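Long-range contacts in ORF48 (Lactococcus phage TP901-1, PDB 3U6X), which probably helps build the upper part of the phage baseplate, the host-attachment device at the tail tip, through an immunoglobulin-like domain: residues F4-D9 / V57-P62; P14-T19 / L88-S93; T27-F32 / K83-L88. One frame throughout, in Å; residues are numbered along the deposited sequence.

Interaction 1 (F4-D9 / V57-P62); sequences FVLEHD and VYVEMP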
ATOM      1  N   PHE V   4      43.997  26.862  31.937  1.00 50.99           N
ATOM      2  CA  PHE V   4      43.130  27.589  31.005  1.00 49.37           C
ATOM      3  C   PHE V   4      41.661  27.297  31.309  1.00 52.14           C
ATOM      4  O   PHE V   4      41.319  26.182  31.705  1.00 52.10           O
ATOM      5  CB  PHE V   4      43.444  27.157  29.566  1.00 50.51           C
ATOM      6  CG  PHE V   4      43.102  28.171  28.507  1.00 51.25           C
ATOM      7  CD1 PHE V   4      44.006  29.173  28.161  1.00 53.83           C
ATOM      8  CD2 PHE V   4      41.898  28.102  27.820  1.00 52.77           C
ATOM      9  CE1 PHE V   4      43.693  30.112  27.168  1.00 54.28           C
ATOM     10  CE2 PHE V   4      41.585  29.045  26.826  1.00 55.33           C
ATOM     11  CZ  PHE V   4      42.484  30.044  26.514  1.00 53.26           C
ATOM     12  N   VAL V   5      40.788  28.291  31.101  1.00 46.90           N
ATOM     13  CA  VAL V   5      39.358  28.170  31.394  1.00 45.72           C
ATOM     14  C   VAL V   5      38.535  28.228  30.117  1.00 49.93           C
ATOM     15  O   VAL V   5      38.658  29.177  29.337  1.00 49.97           O
ATOM     16  CB  VAL V   5      38.840  29.225  32.426  1.00 48.48           C
ATOM     17  CG1 VAL V   5      37.367  29.008  32.731  1.00 48.00           C
ATOM     18  CG2 VAL V   5      39.635  29.220  33.726  1.00 47.97           C
ATOM     19  N   LEU V   6      37.670  27.228  29.925  1.00 45.79           N
ATOM     20  CA  LEU V   6      36.761  27.196  28.794  1.00 45.22           C
ATOM     21  C   LEU V   6      35.340  27.280  29.298  1.00 49.93           C
ATOM     22  O   LEU V   6      34.862  26.372  29.990  1.00 49.22           O
ATOM     23  CB  LEU V   6      36.935  25.944  27.935  1.00 44.81           C
ATOM     24  CG  LEU V   6      38.314  25.650  27.360  1.00 48.49           C
ATOM     25  CD1 LEU V   6      38.336  24.249  26.763  1.00 48.51           C
ATOM     26  CD2 LEU V   6      38.712  26.678  26.302  1.00 48.73           C
ATOM     27  N   GLU V   7      34.680  28.404  28.990  1.00 47.32           N
ATOM     28  CA  GLU V   7      33.282  28.622  29.348  1.00 47.11           C
ATOM     29  C   GLU V   7      32.464  27.934  28.272  1.00 48.35           C
ATOM     30  O   GLU V   7      32.849  27.969  27.103  1.00 47.58           O
ATOM     31  CB  GLU V   7      32.961  30.123  29.463  1.00 48.83           C
ATOM     32  CG  GLU V   7      33.470  30.754  30.757  1.00 59.85           C
ATOM     33  CD  GLU V   7      33.097  32.200  31.055  1.00 84.00           C
ATOM     34  OE1 GLU V   7      33.678  32.767  32.008  1.00 84.65           O
ATOM     35  OE2 GLU V   7      32.225  32.765  30.351  1.00 77.34           O
ATOM     36  N   HIS V   8      31.396  27.230  28.652  1.00 43.51           N
ATOM     37  CA  HIS V   8      30.590  26.488  27.669  1.00 42.26           C
ATOM     38  C   HIS V   8      29.065  26.529  27.864  1.00 49.79           C
ATOM     39  O   HIS V   8      28.585  27.089  28.838  1.00 50.41           O
ATOM     40  CB  HIS V   8      31.089  25.047  27.555  1.00 41.15           C
ATOM     41  CG  HIS V   8      30.986  24.264  28.819  1.00 42.95           C
ATOM     42  ND1 HIS V   8      29.837  23.575  29.142  1.00 44.40           N
ATOM     43  CD2 HIS V   8      31.883  24.099  29.809  1.00 43.37           C
ATOM     44  CE1 HIS V   8      30.061  23.022  30.325  1.00 42.73           C
ATOM     45  NE2 HIS V   8      31.278  23.299  30.761  1.00 42.90           N
ATOM     46  N   ASP V   9      28.303  25.950  26.921  1.00 48.03           N
ATOM     47  CA  ASP V   9      26.830  25.961  26.959  1.00 48.37           C
ATOM     48  C   ASP V   9      26.157  24.748  27.613  1.00 51.47           C
ATOM     49  O   ASP V   9      24.929  24.731  27.731  1.00 51.48           O
ATOM     50  CB  ASP V   9      26.247  26.204  25.556  1.00 50.75           C
ATOM     51  CG  ASP V   9      26.587  25.180  24.474  1.00 67.23           C
ATOM     52  OD1 ASP V   9      26.279  25.449  23.285  1.00 69.78           O
ATOM     53  OD2 ASP V   9      27.137  24.099  24.816  1.00 72.01           O
ATOM     54  N   VAL V  57      35.094  24.713  32.331  1.00 44.44           N
ATOM     55  CA  VAL V  57      36.049  23.613  32.373  1.00 43.28           C
ATOM     56  C   VAL V  57      37.394  24.241  32.726  1.00 47.04           C
ATOM     57  O   VAL V  57      37.830  25.183  32.062  1.00 46.79           O
ATOM     58  CB  VAL V  57      36.169  22.825  31.032  1.00 46.21           C
ATOM     59  CG1 VAL V  57      36.971  21.547  31.225  1.00 45.65           C
ATOM     60  CG2 VAL V  57      34.812  22.494  30.459  1.00 46.10           C
ATOM     61  N   TYR V  58      38.062  23.699  33.738  1.00 43.01           N
ATOM     62  CA  TYR V  58      39.412  24.113  34.089  1.00 42.58           C
ATOM     63  C   TYR V  58      40.364  23.071  33.494  1.00 46.65           C
ATOM     64  O   TYR V  58      40.281  21.903  33.853  1.00 46.57           O
ATOM     65  CB  TYR V  58      39.566  24.258  35.601  1.00 43.35           C
ATOM     66  CG  TYR V  58      38.530  25.177  36.206  1.00 44.75           C
ATOM     67  CD1 TYR V  58      38.668  26.562  36.136  1.00 46.83           C
ATOM     68  CD2 TYR V  58      37.420  24.664  36.874  1.00 44.74           C
ATOM     69  CE1 TYR V  58      37.701  27.413  36.674  1.00 47.03           C
ATOM     70  CE2 TYR V  58      36.456  25.504  37.429  1.00 45.00           C
ATOM     71  CZ  TYR V  58      36.601  26.877  37.326  1.00 50.69           C
ATOM     72  OH  TYR V  58      35.644  27.693  37.873  1.00 49.21           O
ATOM     73  N   VAL V  59      41.160  23.477  32.496  1.00 43.36           N
ATOM     74  CA  VAL V  59      42.087  22.631  31.750  1.00 43.13           C
ATOM     75  C   VAL V  59      43.505  22.878  32.228  1.00 50.19           C
ATOM     76  O   VAL V  59      44.068  23.946  31.987  1.00 49.87           O
ATOM     77  CB  VAL V  59      41.952  22.863  30.223  1.00 46.35           C
ATOM     78  CG1 VAL V  59      42.793  21.868  29.443  1.00 45.78           C
ATOM     79  CG2 VAL V  59      40.487  22.787  29.775  1.00 46.02           C
ATOM     80  N   GLU V  60      44.068  21.893  32.925  1.00 49.26           N
ATOM     81  CA  GLU V  60      45.439  21.923  33.427  1.00 50.16           C
ATOM     82  C   GLU V  60      46.346  21.101  32.494  1.00 53.97           C
ATOM     83  O   GLU V  60      46.077  19.935  32.270  1.00 54.15           O
ATOM     84  CB  GLU V  60      45.495  21.377  34.849  1.00 52.25           C
ATOM     85  CG  GLU V  60      45.656  22.454  35.897  1.00 67.60           C
ATOM     86  CD  GLU V  60      46.825  22.223  36.830  1.00 94.66           C
ATOM     87  OE1 GLU V  60      47.820  22.973  36.715  1.00 95.95           O
ATOM     88  OE2 GLU V  60      46.753  21.291  37.664  1.00 92.45           O
ATOM     89  N   MET V  61      47.391  21.719  31.950  1.00 49.59           N
ATOM     90  CA  MET V  61      48.346  21.161  30.989  1.00 48.64           C
ATOM     91  C   MET V  61      49.775  21.345  31.536  1.00 50.63           C
ATOM     92  O   MET V  61      49.976  22.249  32.331  1.00 48.07           O
ATOM     93  CB  MET V  61      48.249  21.992  29.685  1.00 51.17           C
ATOM     94  CG  MET V  61      46.943  21.863  28.980  1.00 55.40           C
ATOM     95  SD  MET V  61      46.748  23.168  27.767  1.00 59.58           S
ATOM     96  CE  MET V  61      45.678  24.217  28.682  1.00 56.65           C
ATOM     97  N   PRO V  62      50.812  20.618  31.054  1.00 49.03           N
ATOM     98  CA  PRO V  62      52.170  20.916  31.519  1.00 49.26           C
ATOM     99  C   PRO V  62      52.575  22.314  31.055  1.00 54.00           C
ATOM    100  O   PRO V  62      52.158  22.780  29.978  1.00 52.53           O
ATOM    101  CB  PRO V  62      53.028  19.844  30.832  1.00 51.22           C
ATOM    102  CG  PRO V  62      52.085  18.777  30.440  1.00 55.67           C
ATOM    103  CD  PRO V  62      50.833  19.516  30.073  1.00 51.09           C
TER
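His8 and Val57 meet because of their first torsions. In His8, chi1 of 62° places CG between the backbone N and the carbonyl carbon, swinging the imidazole toward the neighbouring strand; in Val57, chi1 of -169° points CG1 away from its own amide nitrogen, and CG2 is turned toward the ring. His8 CD2 and Val57 CG2 are 3.4 Å apart, and the two side chains cross at about a right angle. The ring's ND1 is hydrogen-bonded to the backbone N of Ser10, which helps fix its rotation. Further along the same face, Leu6 CD1 packs at a slant on Val59 CG2 at 4.0 Å, while Leu6 CD2 lies in plane at the edge of the Phe4 ring. Met61, its chain bent near the sulfur, brings CE to within 3.8 Å of Phe4 CB. The Phe4 ring itself leads away to stack on Phe90, so this face looks into the core. On the other face Val5 and Tyr58 run side by side, with Val5 CG2 3.7 Å from Tyr58 CD1; the phenol hydroxyl is hydrogen-bonded to Asp53.

Between the faces the strands pair antiparallel, as expected in an immunoglobulin-like sheet. Phe4 N donates to Val59 O (2.9 Å) and Val59 N to Phe4 O, a reciprocal pair repeated between Leu6 and Val57. Beta-branched valines suit these extended positions; Val57 and Val59 fill the same buried face as Leu6, and the longer Leu6 and Met61 extend to Phe90. Every hydrogen bond between the two segments is backbone to backbone, so the main chain sets the register and the side chains contribute apolar burial.

Interaction 2 (P14-T19 / L88-S93); sequences PEVKVT and LCFKMS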
ATOM      1  N   PRO V  14      31.569  18.437  29.736  1.00 43.11           N
ATOM      2  CA  PRO V  14      32.067  18.027  28.416  1.00 43.22           C
ATOM      3  C   PRO V  14      33.536  17.661  28.370  1.00 49.39           C
ATOM      4  O   PRO V  14      34.345  18.310  29.020  1.00 49.39           O
ATOM      5  CB  PRO V  14      31.761  19.237  27.533  1.00 44.50           C
ATOM      6  CG  PRO V  14      31.646  20.349  28.439  1.00 48.33           C
ATOM      7  CD  PRO V  14      31.058  19.816  29.689  1.00 44.12           C
ATOM      8  N   GLU V  15      33.870  16.587  27.641  1.00 47.41           N
ATOM      9  CA  GLU V  15      35.246  16.137  27.469  1.00 47.45           C
ATOM     10  C   GLU V  15      35.997  17.161  26.611  1.00 49.52           C
ATOM     11  O   GLU V  15      35.446  17.697  25.643  1.00 48.52           O
ATOM     12  CB  GLU V  15      35.287  14.768  26.792  1.00 49.59           C
ATOM     13  CG  GLU V  15      35.962  13.684  27.612  1.00 70.78           C
ATOM     14  CD  GLU V  15      37.390  13.957  28.055  1.00109.50           C
ATOM     15  OE1 GLU V  15      37.568  14.317  29.243  1.00116.82           O
ATOM     16  OE2 GLU V  15      38.325  13.789  27.235  1.00107.45           O
ATOM     17  N   VAL V  16      37.232  17.467  27.013  1.00 45.02           N
ATOM     18  CA  VAL V  16      38.085  18.418  26.310  1.00 43.85           C
ATOM     19  C   VAL V  16      39.367  17.680  25.941  1.00 44.83           C
ATOM     20  O   VAL V  16      39.945  16.957  26.763  1.00 42.60           O
ATOM     21  CB  VAL V  16      38.365  19.711  27.145  1.00 48.11           C
ATOM     22  CG1 VAL V  16      39.294  20.673  26.407  1.00 47.73           C
ATOM     23  CG2 VAL V  16      37.069  20.422  27.511  1.00 47.91           C
ATOM     24  N   LYS V  17      39.773  17.836  24.672  1.00 41.12           N
ATOM     25  CA  LYS V  17      40.994  17.261  24.139  1.00 40.32           C
ATOM     26  C   LYS V  17      41.835  18.385  23.547  1.00 43.50           C
ATOM     27  O   LYS V  17      41.328  19.223  22.777  1.00 42.49           O
ATOM     28  CB  LYS V  17      40.684  16.160  23.127  1.00 42.87           C
ATOM     29  CG  LYS V  17      40.415  14.815  23.770  1.00 55.26           C
ATOM     30  CD  LYS V  17      39.620  13.926  22.813  1.00 70.66           C
ATOM     31  CE  LYS V  17      39.399  12.539  23.363  1.00 83.50           C
ATOM     32  NZ  LYS V  17      38.498  11.755  22.480  1.00 94.25           N
ATOM     33  N   VAL V  18      43.107  18.459  23.995  1.00 39.32           N
ATOM     34  CA  VAL V  18      44.033  19.520  23.606  1.00 38.04           C
ATOM     35  C   VAL V  18      45.144  18.944  22.748  1.00 43.76           C
ATOM     36  O   VAL V  18      45.660  17.870  23.072  1.00 44.04           O
ATOM     37  CB  VAL V  18      44.575  20.311  24.831  1.00 40.33           C
ATOM     38  CG1 VAL V  18      45.450  21.483  24.397  1.00 39.66           C
ATOM     39  CG2 VAL V  18      43.438  20.811  25.707  1.00 39.85           C
ATOM     40  N   THR V  19      45.481  19.658  21.644  1.00 40.89           N
ATOM     41  CA  THR V  19      46.536  19.334  20.683  1.00 40.61           C
ATOM     42  C   THR V  19      47.459  20.548  20.425  1.00 45.68           C
ATOM     43  O   THR V  19      47.031  21.706  20.499  1.00 44.95           O
ATOM     44  CB  THR V  19      45.981  18.724  19.395  1.00 46.33           C
ATOM     45  OG1 THR V  19      44.973  19.564  18.836  1.00 47.05           O
ATOM     46  CG2 THR V  19      45.475  17.323  19.574  1.00 43.19           C
ATOM     47  N   LEU V  88      47.767  26.031  19.813  1.00 41.02           N
ATOM     48  CA  LEU V  88      47.267  25.233  20.930  1.00 40.66           C
ATOM     49  C   LEU V  88      45.728  25.116  20.676  1.00 45.61           C
ATOM     50  O   LEU V  88      44.999  26.115  20.688  1.00 45.77           O
ATOM     51  CB  LEU V  88      47.592  25.875  22.289  1.00 40.34           C
ATOM     52  CG  LEU V  88      47.371  24.991  23.532  1.00 44.64           C
ATOM     53  CD1 LEU V  88      48.344  23.786  23.560  1.00 44.05           C
ATOM     54  CD2 LEU V  88      47.522  25.810  24.805  1.00 46.94           C
ATOM     55  N   CYS V  89      45.282  23.907  20.318  1.00 42.03           N
ATOM     56  CA  CYS V  89      43.908  23.610  19.916  1.00 41.65           C
ATOM     57  C   CYS V  89      43.103  22.929  21.012  1.00 44.79           C
ATOM     58  O   CYS V  89      43.523  21.897  21.540  1.00 43.85           O
ATOM     59  CB  CYS V  89      43.939  22.784  18.632  1.00 42.14           C
ATOM     60  SG  CYS V  89      42.324  22.253  18.018  1.00 46.02           S
ATOM     61  N   PHE V  90      41.920  23.489  21.321  1.00 40.98           N
ATOM     62  CA  PHE V  90      41.006  22.957  22.330  1.00 40.41           C
ATOM     63  C   PHE V  90      39.763  22.454  21.625  1.00 44.68           C
ATOM     64  O   PHE V  90      39.086  23.238  20.966  1.00 44.16           O
ATOM     65  CB  PHE V  90      40.641  24.028  23.383  1.00 41.90           C
ATOM     66  CG  PHE V  90      41.795  24.541  24.220  1.00 43.27           C
ATOM     67  CD1 PHE V  90      42.027  24.041  25.497  1.00 45.45           C
ATOM     68  CD2 PHE V  90      42.629  25.549  23.742  1.00 45.85           C
ATOM     69  CE1 PHE V  90      43.086  24.517  26.268  1.00 46.75           C
ATOM     70  CE2 PHE V  90      43.690  26.035  24.516  1.00 48.99           C
ATOM     71  CZ  PHE V  90      43.910  25.519  25.779  1.00 46.86           C
ATOM     72  N   LYS V  91      39.489  21.139  21.709  1.00 41.74           N
ATOM     73  CA  LYS V  91      38.311  20.546  21.068  1.00 41.80           C
ATOM     74  C   LYS V  91      37.381  20.022  22.133  1.00 48.28           C
ATOM     75  O   LYS V  91      37.769  19.164  22.921  1.00 48.68           O
ATOM     76  CB  LYS V  91      38.682  19.425  20.067  1.00 43.61           C
ATOM     77  CG  LYS V  91      39.294  19.879  18.727  1.00 52.32           C
ATOM     78  CD  LYS V  91      38.288  20.534  17.805  1.00 65.60           C
ATOM     79  CE  LYS V  91      38.489  20.328  16.324  1.00 74.12           C
ATOM     80  NZ  LYS V  91      39.768  20.867  15.814  1.00 81.59           N
ATOM     81  N   MET V  92      36.177  20.578  22.201  1.00 46.09           N
ATOM     82  CA  MET V  92      35.171  20.150  23.160  1.00 46.39           C
ATOM     83  C   MET V  92      34.206  19.156  22.507  1.00 49.89           C
ATOM     84  O   MET V  92      33.801  19.313  21.353  1.00 47.92           O
ATOM     85  CB  MET V  92      34.413  21.361  23.703  1.00 49.36           C
ATOM     86  CG  MET V  92      33.421  21.016  24.793  1.00 54.05           C
ATOM     87  SD  MET V  92      33.406  22.241  26.101  1.00 59.85           S
ATOM     88  CE  MET V  92      32.617  23.454  25.310  1.00 57.09           C
ATOM     89  N   SER V  93      33.845  18.131  23.255  1.00 49.41           N
ATOM     90  CA  SER V  93      32.892  17.131  22.810  1.00 51.00           C
ATOM     91  C   SER V  93      31.559  17.394  23.506  1.00 58.23           C
ATOM     92  O   SER V  93      31.521  17.498  24.741  1.00 58.55           O
ATOM     93  CB  SER V  93      33.389  15.729  23.160  1.00 56.25           C
ATOM     94  OG  SER V  93      34.583  15.402  22.467  1.00 70.15           O
TER
HETATM   95  O   HOH W   1      31.132  14.967  26.968  1.00 52.54           O
HETATM   96  O   HOH W   2      42.511  19.453  20.062  1.00 44.78           O
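Met92 reaches across to Pro14 with its outer atoms. Its CB leaves the strand on the face that also carries Val16 and Phe90; CG, trans to the main-chain nitrogen (chi1 -175°), comes 3.7 Å from Pro14 CB. A bend at chi2 then brings SD to 3.5 Å from Pro14 CG, the two side chains running at a slant to each other, with Val16 CG2 a looser neighbour of the sulfur. A second bend, at chi3, turns the terminal CE, and the side chain also touches His8. A flexible thioether suits this place, since it can follow the contour of a rigid proline.

Strands 16-22 and 86-92 are antiparallel neighbours inside the immunoglobulin-like domain. Reciprocal backbone bonds join Lys17 with Lys91 and Thr19 with Cys89, and beyond them Ser93 N donates to Glu15 O at 2.9 Å. Val18 and Phe90 form a non-hydrogen-bonded pair whose side chains lie side by side: Val18 CG2 is 3.5 Å from Phe90 CD1, and Val18 CG1 sits over one ring face, offset toward its rim. Val16 CG1 approaches the same ring at its edge, 4.4 Å from Phe90 CD1, so two compact valines border one broad aromatic.

The reverse face is more polar. Thr19 OG1 lies 3.4 Å from Cys89 CB and 2.8 Å from a bound water, which also donates to Lys17 O and Cys89 O and so links both strands through their carbonyls. Lysines suit the outer part of this face: the extended chain of Lys17 heads away from its partner strand, while the bent chain of Lys91 packs on an aromatic side chain of another protein chain.

Interaction 3 (T27-F32 / K83-L88); sequences TETDGF and KETQVL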
ATOM      1  N   THR V  27      49.091  29.989   9.240  1.00 56.38           N
ATOM      2  CA  THR V  27      49.964  30.374  10.358  1.00 56.33           C
ATOM      3  C   THR V  27      51.415  30.443   9.906  1.00 62.03           C
ATOM      4  O   THR V  27      52.260  30.961  10.635  1.00 62.72           O
ATOM      5  CB  THR V  27      49.769  29.487  11.596  1.00 58.08           C
ATOM      6  OG1 THR V  27      50.199  28.166  11.296  1.00 54.62           O
ATOM      7  CG2 THR V  27      48.342  29.490  12.108  1.00 54.43           C
ATOM      8  N   GLU V  28      51.699  29.928   8.699  1.00 58.70           N
ATOM      9  CA  GLU V  28      53.030  29.919   8.097  1.00 58.95           C
ATOM     10  C   GLU V  28      53.606  31.338   8.003  1.00 65.38           C
ATOM     11  O   GLU V  28      52.872  32.268   7.663  1.00 64.77           O
ATOM     12  CB  GLU V  28      52.988  29.266   6.708  1.00 60.11           C
ATOM     13  CG  GLU V  28      52.244  27.939   6.636  1.00 68.12           C
ATOM     14  CD  GLU V  28      50.874  27.948   5.963  1.00 82.78           C
ATOM     15  OE1 GLU V  28      50.092  28.900   6.194  1.00 69.83           O
ATOM     16  OE2 GLU V  28      50.569  26.974   5.234  1.00 66.56           O
ATOM     17  N   THR V  29      54.904  31.509   8.342  1.00 64.12           N
ATOM     18  CA  THR V  29      55.599  32.802   8.364  1.00 64.82           C
ATOM     19  C   THR V  29      55.549  33.537   7.025  1.00 69.88           C
ATOM     20  O   THR V  29      55.126  34.696   6.981  1.00 68.62           O
ATOM     21  CB  THR V  29      57.039  32.661   8.919  1.00 74.60           C
ATOM     22  OG1 THR V  29      57.012  31.957  10.157  1.00 76.63           O
ATOM     23  CG2 THR V  29      57.720  34.010   9.136  1.00 72.30           C
ATOM     24  N   ASP V  30      55.955  32.857   5.938  1.00 68.34           N
ATOM     25  CA  ASP V  30      56.016  33.469   4.614  1.00 69.18           C
ATOM     26  C   ASP V  30      54.766  33.276   3.721  1.00 70.35           C
ATOM     27  O   ASP V  30      54.865  33.198   2.492  1.00 69.12           O
ATOM     28  CB  ASP V  30      57.360  33.138   3.919  1.00 72.72           C
ATOM     29  CG  ASP V  30      57.967  34.278   3.103  1.00 97.12           C
ATOM     30  OD1 ASP V  30      57.926  35.454   3.579  1.00 99.11           O
ATOM     31  OD2 ASP V  30      58.517  33.996   2.006  1.00108.06           O
ATOM     32  N   GLY V  31      53.600  33.252   4.363  1.00 65.89           N
ATOM     33  CA  GLY V  31      52.306  33.134   3.699  1.00 65.07           C
ATOM     34  C   GLY V  31      51.806  31.716   3.499  1.00 67.22           C
ATOM     35  O   GLY V  31      52.476  30.753   3.876  1.00 67.36           O
ATOM     36  N   PHE V  32      50.627  31.588   2.877  1.00 61.55           N
ATOM     37  CA  PHE V  32      49.966  30.320   2.587  1.00 60.23           C
ATOM     38  C   PHE V  32      50.848  29.362   1.798  1.00 62.86           C
ATOM     39  O   PHE V  32      51.426  29.760   0.783  1.00 62.30           O
ATOM     40  CB  PHE V  32      48.627  30.549   1.845  1.00 61.51           C
ATOM     41  CG  PHE V  32      47.800  29.290   1.700  1.00 62.28           C
ATOM     42  CD1 PHE V  32      47.109  28.760   2.789  1.00 64.43           C
ATOM     43  CD2 PHE V  32      47.731  28.619   0.485  1.00 63.67           C
ATOM     44  CE1 PHE V  32      46.367  27.586   2.661  1.00 64.53           C
ATOM     45  CE2 PHE V  32      46.995  27.433   0.362  1.00 65.68           C
ATOM     46  CZ  PHE V  32      46.338  26.916   1.455  1.00 63.41           C
ATOM     47  N   LYS V  83      50.100  31.804  18.343  1.00 51.75           N
ATOM     48  CA  LYS V  83      51.270  32.642  18.555  1.00 52.41           C
ATOM     49  C   LYS V  83      52.180  32.342  17.370  1.00 58.32           C
ATOM     50  O   LYS V  83      52.923  31.361  17.392  1.00 58.75           O
ATOM     51  CB  LYS V  83      51.952  32.366  19.914  1.00 55.14           C
ATOM     52  CG  LYS V  83      53.049  33.371  20.274  1.00 70.78           C
ATOM     53  CD  LYS V  83      53.663  33.098  21.641  1.00 84.99           C
ATOM     54  CE  LYS V  83      55.153  33.381  21.677  1.00102.28           C
ATOM     55  NZ  LYS V  83      55.947  32.392  20.888  1.00114.98           N
ATOM     56  N   GLU V  84      52.051  33.158  16.309  1.00 55.29           N
ATOM     57  CA  GLU V  84      52.788  33.074  15.045  1.00 55.39           C
ATOM     58  C   GLU V  84      52.478  31.746  14.328  1.00 57.55           C
ATOM     59  O   GLU V  84      51.348  31.563  13.896  1.00 57.42           O
ATOM     60  CB  GLU V  84      54.312  33.340  15.206  1.00 57.58           C
ATOM     61  CG  GLU V  84      54.726  34.589  15.981  1.00 75.22           C
ATOM     62  CD  GLU V  84      56.111  34.556  16.620  1.00115.58           C
ATOM     63  OE1 GLU V  84      56.562  33.477  17.079  1.00118.06           O
ATOM     64  OE2 GLU V  84      56.731  35.641  16.702  1.00121.28           O
ATOM     65  N   THR V  85      53.449  30.818  14.234  1.00 52.28           N
ATOM     66  CA  THR V  85      53.296  29.507  13.595  1.00 51.24           C
ATOM     67  C   THR V  85      52.770  28.435  14.551  1.00 52.95           C
ATOM     68  O   THR V  85      52.393  27.359  14.099  1.00 52.67           O
ATOM     69  CB  THR V  85      54.641  29.043  12.983  1.00 59.91           C
ATOM     70  OG1 THR V  85      55.601  28.719  14.004  1.00 57.86           O
ATOM     71  CG2 THR V  85      55.220  30.038  12.009  1.00 58.30           C
ATOM     72  N   GLN V  86      52.785  28.706  15.858  1.00 48.11           N
ATOM     73  CA  GLN V  86      52.391  27.759  16.904  1.00 47.60           C
ATOM     74  C   GLN V  86      50.923  27.886  17.304  1.00 49.96           C
ATOM     75  O   GLN V  86      50.437  28.986  17.573  1.00 50.00           O
ATOM     76  CB  GLN V  86      53.342  27.884  18.116  1.00 48.55           C
ATOM     77  CG  GLN V  86      53.136  26.869  19.247  1.00 57.08           C
ATOM     78  CD  GLN V  86      53.343  25.410  18.909  1.00 67.38           C
ATOM     79  OE1 GLN V  86      54.181  25.040  18.059  1.00 50.64           O
ATOM     80  NE2 GLN V  86      52.592  24.556  19.637  1.00 63.78           N
ATOM     81  N   VAL V  87      50.219  26.736  17.328  1.00 44.24           N
ATOM     82  CA  VAL V  87      48.806  26.648  17.694  1.00 42.45           C
ATOM     83  C   VAL V  87      48.615  25.653  18.844  1.00 44.67           C
ATOM     84  O   VAL V  87      49.244  24.598  18.864  1.00 43.73           O
ATOM     85  CB  VAL V  87      47.885  26.300  16.480  1.00 45.76           C
ATOM     86  CG1 VAL V  87      46.416  26.215  16.897  1.00 45.32           C
ATOM     87  CG2 VAL V  87      48.045  27.292  15.327  1.00 45.36           C
ATOM     88  N   LEU V  88      47.767  26.031  19.813  1.00 41.02           N
ATOM     89  CA  LEU V  88      47.267  25.233  20.930  1.00 40.66           C
ATOM     90  C   LEU V  88      45.728  25.116  20.676  1.00 45.61           C
ATOM     91  O   LEU V  88      44.999  26.115  20.688  1.00 45.77           O
ATOM     92  CB  LEU V  88      47.592  25.875  22.289  1.00 40.34           C
ATOM     93  CG  LEU V  88      47.371  24.991  23.532  1.00 44.64           C
ATOM     94  CD1 LEU V  88      48.344  23.786  23.560  1.00 44.05           C
ATOM     95  CD2 LEU V  88      47.522  25.810  24.805  1.00 46.94           C
TER
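Thr27 is wedged against the hairpin turn at Glu84 and Thr85, and this is the close-packed part of the contact. A chi1 of 66° tucks OG1 back over its own main chain and turns the methyl CG2 toward Val87, 3.9 Å from Val87 CG2, with the two side chains nearly perpendicular. Thr27 CB rests 3.5 Å from Glu84 O, and Thr27 O receives a CA-H...O contact from Thr85 CA, also 3.5 Å. Threonine suits this buried place because it offers a methyl to the valine while its hydroxyl bonds to Ala24 O in its own loop. Val87 continues inward onto Leu80 and Ile82, so the threonine methyl extends an apolar patch of the sheet. Both Thr27 and Val87 also pack on the backbone of another protein chain.

The surface offered to Thr27 is the tip of a two-residue beta-hairpin between strands 78-83 and 86-92 of the immunoglobulin-like domain. A type II' turn closes it, with reciprocal backbone bonds between Lys83 and Gln86. Glu84 takes the positive-phi position (phi 63°), one that glycine commonly fills in such turns, and its carboxylate leads away from the contact.

Toward solvent the contact thins out. The two carbonyl oxygens Thr27 O and Glu84 O are both acceptors and cannot bond to each other, so between the segments there is packing and the one weak CA-H...O contact. Here Thr29, at the second position of a type I turn from Glu28 to Gly31, is exposed, and its OG1 comes up against the CG2 methyl of Thr85. That methyl, Thr85 CG2, also faces Thr27 O, at 3.4 Å.

In the fold
From the N terminus the chain lays down 4-9, 14-19 and 27-32 in turn, before any of their partners. Interaction 1 closes first, when 57-62 returns to strand 3-8. Next 83-88 comes back to the loop after strand 16-22, closing interaction 3, and 88-93 closes interaction 2 directly afterwards. Interaction 3 is thus nested inside interaction 2, the two sharing Leu88 on strand 86-92, whereas interaction 1 crosses both. Interactions 1 and 2 also touch in space, through Leu6 with Val16 and through Met61 with Phe90. Together they join two strand pairs across the core, while interaction 3 ties a distant loop to the hairpin at the far end.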